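Local coordinates for lipoprotein (Mycoplasma mycoides subsp. capri, PDB 7ADK) that probably cleaves host immunoglobulin as a serine protease of the DUF31 family of mycoplasma peptidases, in the chymotrypsin-like PA clan, at residues L272-N275 with E276-K279; Q570-E574 with Q575-I579. All blocks are in the same frame, centred on the assembly; numbering follows the deposited sequence.

Interaction 1: L272-N275 with E276-K279; sequences LGRN and EKAK
The carbonyl oxygen of Arg274 is gripped by two backbone donors from the chain that curls back towards it. Lys277 N binds Arg274 O at 3.0 Å from well above the carbonyl plane, whereas Ala278 N reaches Arg274 O at 3.2 Å within that plane, with an N-H...O angle of 163°. Two separate directions of approach allow one acceptor to serve both. Side chains then pack around this tight bend. Arg274 extends from CG to NE, and Glu276 CG sits 4.0 Å above the plane of its guanidinium, over the centre of one face. The guanidinium and carboxylate planes stand 86° apart, and their charged atoms do not meet: Arg274 NH1 forms a salt bridge with Asp630 and Glu276 OE1 one with Lys591. Close to the edge of the guanidinium lies the aliphatic stem of Lys277, whose CG meets Arg274 CG at 3.7 Å; its chain bends at chi3 and chi4 to bring NZ to Asn667 O. Both methyls of Leu272 close on Ala278 CB, forming the apolar side of the bend. At its far end the Asn275 amide passes at a slant over the stem of Lys279, ND2 being 3.6 Å from Lys279 CG. With Asn275 and Glu276 as its corner residues, Arg274-Lys277 is a type I beta turn, prolonged by the Ala278 bond into an alpha turn within a long loop.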
ATOM      1  N   LEU B 272       9.803  -9.326   5.459  1.00 61.14           N
ATOM      2  CA  LEU B 272      11.070  -9.749   6.076  1.00 61.14           C
ATOM      3  C   LEU B 272      11.595 -11.035   5.427  1.00 61.14           C
ATOM      4  O   LEU B 272      10.943 -12.066   5.512  1.00 61.14           O
ATOM      5  CB  LEU B 272      10.862 -10.032   7.574  1.00 61.14           C
ATOM      6  CG  LEU B 272      10.238  -8.902   8.394  1.00 61.14           C
ATOM      7  CD1 LEU B 272      10.081  -9.360   9.841  1.00 61.14           C
ATOM      8  CD2 LEU B 272      11.058  -7.626   8.310  1.00 61.14           C
ATOM      9  N   GLY B 273      12.794 -11.030   4.854  1.00 63.79           N
ATOM     10  CA  GLY B 273      13.380 -12.240   4.271  1.00 63.79           C
ATOM     11  C   GLY B 273      13.862 -13.290   5.285  1.00 63.79           C
ATOM     12  O   GLY B 273      13.540 -14.463   5.127  1.00 63.79           O
ATOM     13  N   ARG B 274      14.638 -12.896   6.303  1.00 68.40           N
ATOM     14  CA  ARG B 274      15.403 -13.787   7.203  1.00 68.40           C
ATOM     15  C   ARG B 274      15.716 -13.150   8.558  1.00 68.40           C
ATOM     16  O   ARG B 274      15.601 -11.941   8.711  1.00 68.40           O
ATOM     17  CB  ARG B 274      16.704 -14.293   6.525  1.00 68.40           C
ATOM     18  CG  ARG B 274      17.809 -13.234   6.362  1.00 68.40           C
ATOM     19  CD  ARG B 274      19.185 -13.850   6.135  1.00 68.40           C
ATOM     20  NE  ARG B 274      20.264 -12.845   6.032  1.00 68.40           N
ATOM     21  CZ  ARG B 274      21.551 -13.094   5.841  1.00 68.40           C
ATOM     22  NH1 ARG B 274      22.439 -12.154   5.863  1.00 68.40           N
ATOM     23  NH2 ARG B 274      22.022 -14.269   5.587  1.00 68.40           N
ATOM     24  N   ASN B 275      16.173 -13.948   9.517  1.00 70.64           N
ATOM     25  CA  ASN B 275      16.364 -13.526  10.908  1.00 70.64           C
ATOM     26  C   ASN B 275      17.436 -12.436  11.086  1.00 70.64           C
ATOM     27  O   ASN B 275      17.292 -11.521  11.884  1.00 70.64           O
ATOM     28  CB  ASN B 275      16.659 -14.782  11.737  1.00 70.64           C
ATOM     29  CG  ASN B 275      16.389 -14.558  13.209  1.00 70.64           C
ATOM     30  OD1 ASN B 275      17.102 -13.865  13.914  1.00 70.64           O
ATOM     31  ND2 ASN B 275      15.354 -15.159  13.736  1.00 70.64           N
ATOM     32  N   GLU B 276      18.506 -12.479  10.306  1.00 70.73           N
ATOM     33  CA  GLU B 276      19.566 -11.464  10.364  1.00 70.73           C
ATOM     34  C   GLU B 276      19.105 -10.104   9.811  1.00 70.73           C
ATOM     35  O   GLU B 276      19.756  -9.094  10.029  1.00 70.73           O
ATOM     36  CB  GLU B 276      20.844 -11.937   9.661  1.00 70.73           C
ATOM     37  CG  GLU B 276      21.293 -13.380   9.944  1.00 70.73           C
ATOM     38  CD  GLU B 276      21.279 -13.820  11.425  1.00 70.73           C
ATOM     39  OE1 GLU B 276      21.637 -13.044  12.337  1.00 70.73           O
ATOM     40  OE2 GLU B 276      20.922 -14.987  11.691  1.00 70.73           O
ATOM     41  N   LYS B 277      17.964 -10.061   9.102  1.00 67.16           N
ATOM     42  CA  LYS B 277      17.325  -8.828   8.616  1.00 67.16           C
ATOM     43  C   LYS B 277      16.315  -8.296   9.619  1.00 67.16           C
ATOM     44  O   LYS B 277      16.280  -7.108   9.870  1.00 67.16           O
ATOM     45  CB  LYS B 277      16.611  -9.044   7.276  1.00 67.16           C
ATOM     46  CG  LYS B 277      17.508  -9.563   6.160  1.00 67.16           C
ATOM     47  CD  LYS B 277      16.791  -9.772   4.809  1.00 67.16           C
ATOM     48  CE  LYS B 277      16.787  -8.563   3.862  1.00 67.16           C
ATOM     49  NZ  LYS B 277      17.997  -8.499   2.997  1.00 67.16           N
ATOM     50  N   ALA B 278      15.492  -9.128  10.223  1.00 66.27           N
ATOM     51  CA  ALA B 278      14.577  -8.726  11.280  1.00 66.27           C
ATOM     52  C   ALA B 278      14.324  -9.918  12.186  1.00 66.27           C
ATOM     53  O   ALA B 278      14.409 -11.050  11.746  1.00 66.27           O
ATOM     54  CB  ALA B 278      13.296  -8.192  10.670  1.00 66.27           C
ATOM     55  N   LYS B 279      14.006  -9.641  13.447  1.00 67.44           N
ATOM     56  CA  LYS B 279      14.302 -10.516  14.595  1.00 67.44           C
ATOM     57  C   LYS B 279      15.806 -10.418  14.970  1.00 67.44           C
ATOM     58  O   LYS B 279      16.178 -10.811  16.074  1.00 67.44           O
ATOM     59  CB  LYS B 279      13.706 -11.928  14.413  1.00 67.44           C
ATOM     60  CG  LYS B 279      13.526 -12.763  15.694  1.00 67.44           C
ATOM     61  CD  LYS B 279      12.403 -12.271  16.612  1.00 67.44           C
ATOM     62  CE  LYS B 279      12.197 -13.244  17.769  1.00 67.44           C
ATOM     63  NZ  LYS B 279      10.959 -12.967  18.529  1.00 67.44           N
TER

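Interaction 2: Q570-E574 with Q575-I579; sequences QYETE and QNKLI
Tyr571 meets Leu578 at the edge of its ring, where Leu578 CD1 lies near the ring plane and 4.0 Å from Tyr571 CD2. This apolar touch borders a helix N-terminus in which Glu574 is the N-cap, a residue that supplies an acceptor to an amide of the first turn. The Glu574 carboxylate is a second flat group, and its two oxygens do different work. OE2 takes the backbone N of Asn576 at 3.0 Å, approached from above the carboxylate plane, while Asn576 OD1 is bonded to Asn439. The carboxylate can reach back over the helix end because CG lies anti to the backbone N (chi1 -176°) and the chain folds at chi2. The positive end of the helix dipole, with Lys577 close by, would be expected to favour the ionised form of Glu574. Farther along the turn, Leu578 N donates to Glu574 O at 2.8 Å, the first regular helical bond. Glu572 ties down the chain just before the cap: its OE2 accepts Thr573 N at 2.9 Å from its anti side and, more weakly, Glu574 N. Its other oxygen, OE1, rests against the aliphatic part of Lys577, 3.4 Å from CE, and the two side chains pass obliquely. Lys577 folds twice near its tip (chi3 -66°, chi4 -71°), which brings NZ to 2.8 Å from Glu574 OE1, in a salt bridge that uses the anti lone pair of that oxygen.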
ATOM      1  N   GLN B 570      -3.263   1.452  28.790  1.00 76.96           N
ATOM      2  CA  GLN B 570      -3.288  -0.012  28.711  1.00 76.96           C
ATOM      3  C   GLN B 570      -1.901  -0.638  28.486  1.00 76.96           C
ATOM      4  O   GLN B 570      -1.748  -1.842  28.675  1.00 76.96           O
ATOM      5  CB  GLN B 570      -4.315  -0.446  27.658  1.00 76.96           C
ATOM      6  CG  GLN B 570      -3.976  -0.025  26.231  1.00 76.96           C
ATOM      7  CD  GLN B 570      -4.934  -0.610  25.209  1.00 76.96           C
ATOM      8  OE1 GLN B 570      -6.046  -0.162  25.040  1.00 76.96           O
ATOM      9  NE2 GLN B 570      -4.561  -1.612  24.499  1.00 76.96           N
ATOM     10  N   TYR B 571      -0.891   0.150  28.123  1.00 75.79           N
ATOM     11  CA  TYR B 571       0.493  -0.289  27.987  1.00 75.79           C
ATOM     12  C   TYR B 571       1.197  -0.460  29.341  1.00 75.79           C
ATOM     13  O   TYR B 571       0.633  -0.168  30.394  1.00 75.79           O
ATOM     14  CB  TYR B 571       1.258   0.707  27.102  1.00 75.79           C
ATOM     15  CG  TYR B 571       2.383   0.067  26.323  1.00 75.79           C
ATOM     16  CD1 TYR B 571       2.049  -0.787  25.262  1.00 75.79           C
ATOM     17  CD2 TYR B 571       3.736   0.314  26.623  1.00 75.79           C
ATOM     18  CE1 TYR B 571       3.045  -1.374  24.471  1.00 75.79           C
ATOM     19  CE2 TYR B 571       4.739  -0.279  25.835  1.00 75.79           C
ATOM     20  CZ  TYR B 571       4.395  -1.109  24.744  1.00 75.79           C
ATOM     21  OH  TYR B 571       5.348  -1.666  23.961  1.00 75.79           O
ATOM     22  N   GLU B 572       2.453  -0.904  29.315  1.00 82.80           N
ATOM     23  CA  GLU B 572       3.349  -0.937  30.475  1.00 82.80           C
ATOM     24  C   GLU B 572       3.528   0.450  31.121  1.00 82.80           C
ATOM     25  O   GLU B 572       3.430   1.476  30.454  1.00 82.80           O
ATOM     26  CB  GLU B 572       4.681  -1.569  30.060  1.00 82.80           C
ATOM     27  CG  GLU B 572       5.693  -1.835  31.170  1.00 82.80           C
ATOM     28  CD  GLU B 572       5.161  -2.719  32.282  1.00 82.80           C
ATOM     29  OE1 GLU B 572       5.309  -3.939  32.207  1.00 82.80           O
ATOM     30  OE2 GLU B 572       4.582  -2.200  33.233  1.00 82.80           O
ATOM     31  N   THR B 573       3.714   0.486  32.440  1.00 83.06           N
ATOM     32  CA  THR B 573       3.800   1.710  33.243  1.00 83.06           C
ATOM     33  C   THR B 573       5.062   1.852  34.100  1.00 83.06           C
ATOM     34  O   THR B 573       5.576   2.963  34.235  1.00 83.06           O
ATOM     35  CB  THR B 573       2.511   1.866  34.054  1.00 83.06           C
ATOM     36  OG1 THR B 573       2.469   3.102  34.694  1.00 83.06           O
ATOM     37  CG2 THR B 573       2.291   0.808  35.112  1.00 83.06           C
ATOM     38  N   GLU B 574       5.593   0.776  34.686  1.00 83.06           N
ATOM     39  CA  GLU B 574       6.745   0.873  35.592  1.00 83.06           C
ATOM     40  C   GLU B 574       8.046   1.102  34.813  1.00 83.06           C
ATOM     41  O   GLU B 574       8.325   0.398  33.851  1.00 83.06           O
ATOM     42  CB  GLU B 574       6.801  -0.348  36.516  1.00 83.06           C
ATOM     43  CG  GLU B 574       7.922  -0.291  37.568  1.00 83.06           C
ATOM     44  CD  GLU B 574       9.264  -0.881  37.107  1.00 83.06           C
ATOM     45  OE1 GLU B 574       9.289  -2.073  36.726  1.00 83.06           O
ATOM     46  OE2 GLU B 574      10.288  -0.168  37.165  1.00 83.06           O
ATOM     47  N   GLN B 575       8.843   2.095  35.208  1.00 81.14           N
ATOM     48  CA  GLN B 575       9.905   2.683  34.386  1.00 81.14           C
ATOM     49  C   GLN B 575      10.921   1.696  33.802  1.00 81.14           C
ATOM     50  O   GLN B 575      11.247   1.809  32.625  1.00 81.14           O
ATOM     51  CB  GLN B 575      10.623   3.760  35.203  1.00 81.14           C
ATOM     52  CG  GLN B 575      11.693   4.511  34.420  1.00 81.14           C
ATOM     53  CD  GLN B 575      12.272   5.699  35.168  1.00 81.14           C
ATOM     54  OE1 GLN B 575      12.120   6.843  34.780  1.00 81.14           O
ATOM     55  NE2 GLN B 575      12.948   5.496  36.265  1.00 81.14           N
ATOM     56  N   ASN B 576      11.472   0.758  34.571  1.00 81.42           N
ATOM     57  CA  ASN B 576      12.489  -0.154  34.030  1.00 81.42           C
ATOM     58  C   ASN B 576      11.890  -1.120  32.995  1.00 81.42           C
ATOM     59  O   ASN B 576      12.543  -1.459  32.004  1.00 81.42           O
ATOM     60  CB  ASN B 576      13.171  -0.919  35.174  1.00 81.42           C
ATOM     61  CG  ASN B 576      14.086  -0.106  36.071  1.00 81.42           C
ATOM     62  OD1 ASN B 576      14.769  -0.642  36.929  1.00 81.42           O
ATOM     63  ND2 ASN B 576      14.215   1.181  35.888  1.00 81.42           N
ATOM     64  N   LYS B 577      10.635  -1.533  33.182  1.00 78.46           N
ATOM     65  CA  LYS B 577       9.905  -2.323  32.186  1.00 78.46           C
ATOM     66  C   LYS B 577       9.460  -1.486  30.996  1.00 78.46           C
ATOM     67  O   LYS B 577       9.568  -1.943  29.871  1.00 78.46           O
ATOM     68  CB  LYS B 577       8.723  -3.044  32.837  1.00 78.46           C
ATOM     69  CG  LYS B 577       9.194  -4.191  33.729  1.00 78.46           C
ATOM     70  CD  LYS B 577       8.063  -5.121  34.168  1.00 78.46           C
ATOM     71  CE  LYS B 577       7.023  -4.483  35.082  1.00 78.46           C
ATOM     72  NZ  LYS B 577       7.538  -4.207  36.429  1.00 78.46           N
ATOM     73  N   LEU B 578       9.043  -0.248  31.198  1.00 74.27           N
ATOM     74  CA  LEU B 578       8.668   0.650  30.118  1.00 74.27           C
ATOM     75  C   LEU B 578       9.870   1.019  29.244  1.00 74.27           C
ATOM     76  O   LEU B 578       9.753   0.987  28.032  1.00 74.27           O
ATOM     77  CB  LEU B 578       7.938   1.857  30.663  1.00 74.27           C
ATOM     78  CG  LEU B 578       7.369   2.837  29.688  1.00 74.27           C
ATOM     79  CD1 LEU B 578       6.522   2.287  28.714  1.00 74.27           C
ATOM     80  CD2 LEU B 578       6.646   3.885  30.309  1.00 74.27           C
ATOM     81  N   ILE B 579      11.057   1.251  29.808  1.00 69.69           N
ATOM     82  CA  ILE B 579      12.287   1.452  29.019  1.00 69.69           C
ATOM     83  C   ILE B 579      12.660   0.189  28.240  1.00 69.69           C
ATOM     84  O   ILE B 579      13.092   0.275  27.092  1.00 69.69           O
ATOM     85  CB  ILE B 579      13.443   1.973  29.901  1.00 69.69           C
ATOM     86  CG1 ILE B 579      13.112   3.406  30.354  1.00 69.69           C
ATOM     87  CG2 ILE B 579      14.789   1.960  29.166  1.00 69.69           C
ATOM     88  CD1 ILE B 579      14.031   3.981  31.424  1.00 69.69           C
TER

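In the fold
Both contacts are local bends in which a backbone carbonyl receives the amide four residues on, but interaction 2 opens a helix whereas interaction 1 stays within a loop. Their centres lie 27 Å apart and their nearest atoms about 14 Å, so they do not touch. The antiparallel sheet relates them indirectly: interaction 1 is tied to the loop after strand 461-467 through Lys279 with Ser469 and Leu272 with Gly474, while Tyr571 and Leu578 of interaction 2 pack on strand 556-562 of that sheet. Lys591, the partner of Glu276, follows helix 575-582, giving a second link. Interaction 1 is partly buried, whereas interaction 2 lies at the surface.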